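PDB 2DY1: elongation factor G, which binds GTP together with a magnesium ion and probably acts as a GTPase in the elongation phase of protein synthesis. Local coordinates for residues T23-T26 against E27-Y31. Numbering follows the deposited sequence.
Sequences TTLT and EALLY. With MG (magnesium ion), chain B; GTP (guanosine-5'-triphosphate), chain C.
The P-loop of this GTP-binding domain hands over to helix 22-32, whose first turn holds phosphates and metal. Glu27 N donates to Thr23 O at 2.9 Å and Ala28 N to Thr24 O at 3.0 Å, so the carbonyls of both ligand-binding threonines serve the helix while their amides face GTP. Thr23 N reaches GTP O2B at 2.9 Å in a nearly straight bond (163°), and Thr23 OG1 binds magnesium at 2.1 Å; Asp80 is hydrogen-bonded to that hydroxyl, while Thr61, two waters and GTP O2B and O2G fill the metal's other places. In Thr24 the hydroxyl stands beside the backbone N (chi1 -63°), and both donate hydrogen bonds to the alpha-phosphate oxygen GTP O1A, OG1 at 2.7 Å and N at 2.8 Å, the amide's more bent (141°). Replacing Thr24 with an alanine would probably cost O1A its hydroxyl bond, the amide's remaining, and open a gap beside the guanine, where CG2 now lies 3.9 Å from GTP C8. Farther along, Thr26 and Leu30 run side by side toward strand 65-71, while Leu25 CG meets Leu29 CD1 at 4.3 Å against helix 261-271. Glu27 OE2 forms a salt bridge with Lys36 NZ, and backbone amides of Gly40 and Thr48 hydrogen-bond OE2 and OE1 respectively. With amides directed at phosphate oxygens, the helix dipole would be expected to help magnesium offset the triphosphate's charge.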
loop_
_atom_site.group_PDB
_atom_site.type_symbol
_atom_site.label_atom_id
_atom_site.label_comp_id
_atom_site.label_asym_id
_atom_site.label_seq_id
_atom_site.Cartn_x
_atom_site.Cartn_y
_atom_site.Cartn_z
ATOM N N THR A 23 -6.608 1.073 -17.998
ATOM C CA THR A 23 -7.445 2.230 -18.230
ATOM C C THR A 23 -7.903 2.308 -19.669
ATOM O O THR A 23 -9.008 2.735 -19.948
ATOM C CB THR A 23 -6.690 3.487 -17.801
ATOM O OG1 THR A 23 -6.423 3.377 -16.398
ATOM C CG2 THR A 23 -7.512 4.771 -18.078
ATOM N N THR A 24 -7.047 1.873 -20.596
ATOM C CA THR A 24 -7.408 1.896 -22.003
ATOM C C THR A 24 -8.555 0.899 -22.278
ATOM O O THR A 24 -9.463 1.162 -23.074
ATOM C CB THR A 24 -6.158 1.581 -22.838
ATOM O OG1 THR A 24 -5.182 2.615 -22.613
ATOM C CG2 THR A 24 -6.489 1.548 -24.324
ATOM N N LEU A 25 -8.516 -0.239 -21.592
ATOM C CA LEU A 25 -9.578 -1.218 -21.742
ATOM C C LEU A 25 -10.869 -0.656 -21.135
ATOM O O LEU A 25 -11.965 -0.805 -21.686
ATOM C CB LEU A 25 -9.181 -2.507 -21.025
ATOM C CG LEU A 25 -10.054 -3.730 -21.240
ATOM C CD1 LEU A 25 -10.128 -4.074 -22.738
ATOM C CD2 LEU A 25 -9.427 -4.885 -20.454
ATOM N N THR A 26 -10.721 0.001 -19.987
ATOM C CA THR A 26 -11.873 0.591 -19.295
ATOM C C THR A 26 -12.538 1.626 -20.199
ATOM O O THR A 26 -13.761 1.664 -20.334
ATOM C CB THR A 26 -11.413 1.233 -17.963
ATOM O OG1 THR A 26 -10.845 0.213 -17.122
ATOM C CG2 THR A 26 -12.589 1.893 -17.232
ATOM N N GLU A 27 -11.719 2.488 -20.813
ATOM C CA GLU A 27 -12.223 3.494 -21.754
ATOM C C GLU A 27 -12.982 2.835 -22.905
ATOM O O GLU A 27 -14.044 3.293 -23.297
ATOM C CB GLU A 27 -11.071 4.298 -22.371
ATOM C CG GLU A 27 -10.641 5.558 -21.648
ATOM C CD GLU A 27 -11.796 6.512 -21.373
ATOM O OE1 GLU A 27 -12.194 6.526 -20.214
ATOM O OE2 GLU A 27 -12.293 7.218 -22.282
ATOM N N ALA A 28 -12.426 1.752 -23.445
ATOM C CA ALA A 28 -13.064 1.050 -24.559
ATOM C C ALA A 28 -14.410 0.466 -24.138
ATOM O O ALA A 28 -15.370 0.514 -24.903
ATOM C CB ALA A 28 -12.132 -0.069 -25.099
ATOM N N LEU A 29 -14.476 -0.077 -22.926
ATOM C CA LEU A 29 -15.733 -0.631 -22.422
ATOM C C LEU A 29 -16.769 0.491 -22.229
ATOM O O LEU A 29 -17.970 0.328 -22.560
ATOM C CB LEU A 29 -15.472 -1.371 -21.104
ATOM C CG LEU A 29 -14.783 -2.730 -21.249
ATOM C CD1 LEU A 29 -14.108 -3.150 -19.964
ATOM C CD2 LEU A 29 -15.840 -3.761 -21.691
ATOM N N LEU A 30 -16.336 1.645 -21.712
ATOM C CA LEU A 30 -17.278 2.760 -21.522
ATOM C C LEU A 30 -17.797 3.252 -22.884
ATOM O O LEU A 30 -19.003 3.516 -23.062
ATOM C CB LEU A 30 -16.591 3.917 -20.777
ATOM C CG LEU A 30 -16.325 3.631 -19.294
ATOM C CD1 LEU A 30 -15.348 4.648 -18.705
ATOM C CD2 LEU A 30 -17.658 3.678 -18.530
ATOM N N TYR A 31 -16.899 3.339 -23.858
ATOM C CA TYR A 31 -17.297 3.776 -25.188
ATOM C C TYR A 31 -18.198 2.759 -25.889
ATOM O O TYR A 31 -19.285 3.116 -26.375
ATOM C CB TYR A 31 -16.060 4.048 -26.067
ATOM C CG TYR A 31 -16.403 4.255 -27.530
ATOM C CD1 TYR A 31 -16.043 3.306 -28.484
ATOM C CD2 TYR A 31 -17.147 5.359 -27.942
ATOM C CE1 TYR A 31 -16.424 3.448 -29.817
ATOM C CE2 TYR A 31 -17.530 5.511 -29.277
ATOM C CZ TYR A 31 -17.167 4.555 -30.201
ATOM O OH TYR A 31 -17.557 4.710 -31.511
HETATM MG MG MG B . -4.536 3.044 -15.461
HETATM P PG GTP C . -1.421 2.088 -14.992
HETATM O O1G GTP C . -0.229 3.165 -14.943
HETATM O O2G GTP C . -2.794 2.803 -14.570
HETATM O O3G GTP C . -1.144 0.881 -14.182
HETATM O O3B GTP C . -1.508 1.754 -16.566
HETATM P PB GTP C . -2.744 1.023 -17.281
HETATM O O1B GTP C . -2.660 -0.430 -17.005
HETATM O O2B GTP C . -4.006 1.718 -16.932
HETATM O O3A GTP C . -2.362 1.191 -18.830
HETATM P PA GTP C . -2.894 2.382 -19.764
HETATM O O1A GTP C . -4.293 2.100 -20.154
HETATM O O2A GTP C . -2.585 3.676 -19.112
HETATM O "O5'" GTP C . -1.988 2.222 -21.082
HETATM C "C5'" GTP C . -0.615 2.611 -21.021
HETATM C "C4'" GTP C . -0.047 2.733 -22.433
HETATM O "O4'" GTP C . -0.331 1.491 -23.098
HETATM C "C3'" GTP C . -0.797 3.821 -23.205
HETATM O "O3'" GTP C . 0.088 4.411 -24.161
HETATM C "C2'" GTP C . -1.895 3.031 -23.915
HETATM O "O2'" GTP C . -2.254 3.705 -25.126
HETATM C "C1'" GTP C . -1.094 1.782 -24.279
HETATM N N9 GTP C . -1.950 0.619 -24.601
HETATM C C8 GTP C . -2.916 0.118 -23.833
HETATM N N7 GTP C . -3.381 -1.006 -24.374
HETATM C C5 GTP C . -2.711 -1.224 -25.502
HETATM C C6 GTP C . -2.762 -2.220 -26.472
HETATM O O6 GTP C . -3.514 -3.187 -26.367
HETATM N N1 GTP C . -1.901 -2.126 -27.573
HETATM C C2 GTP C . -1.012 -1.048 -27.676
HETATM N N2 GTP C . -0.191 -0.956 -28.718
HETATM N N3 GTP C . -0.989 -0.109 -26.718
HETATM C C4 GTP C . -1.805 -0.180 -25.656
HETATM O O HOH W 1 -3.841 4.614 -16.659
HETATM O O HOH W 2 -5.438 1.512 -14.358
#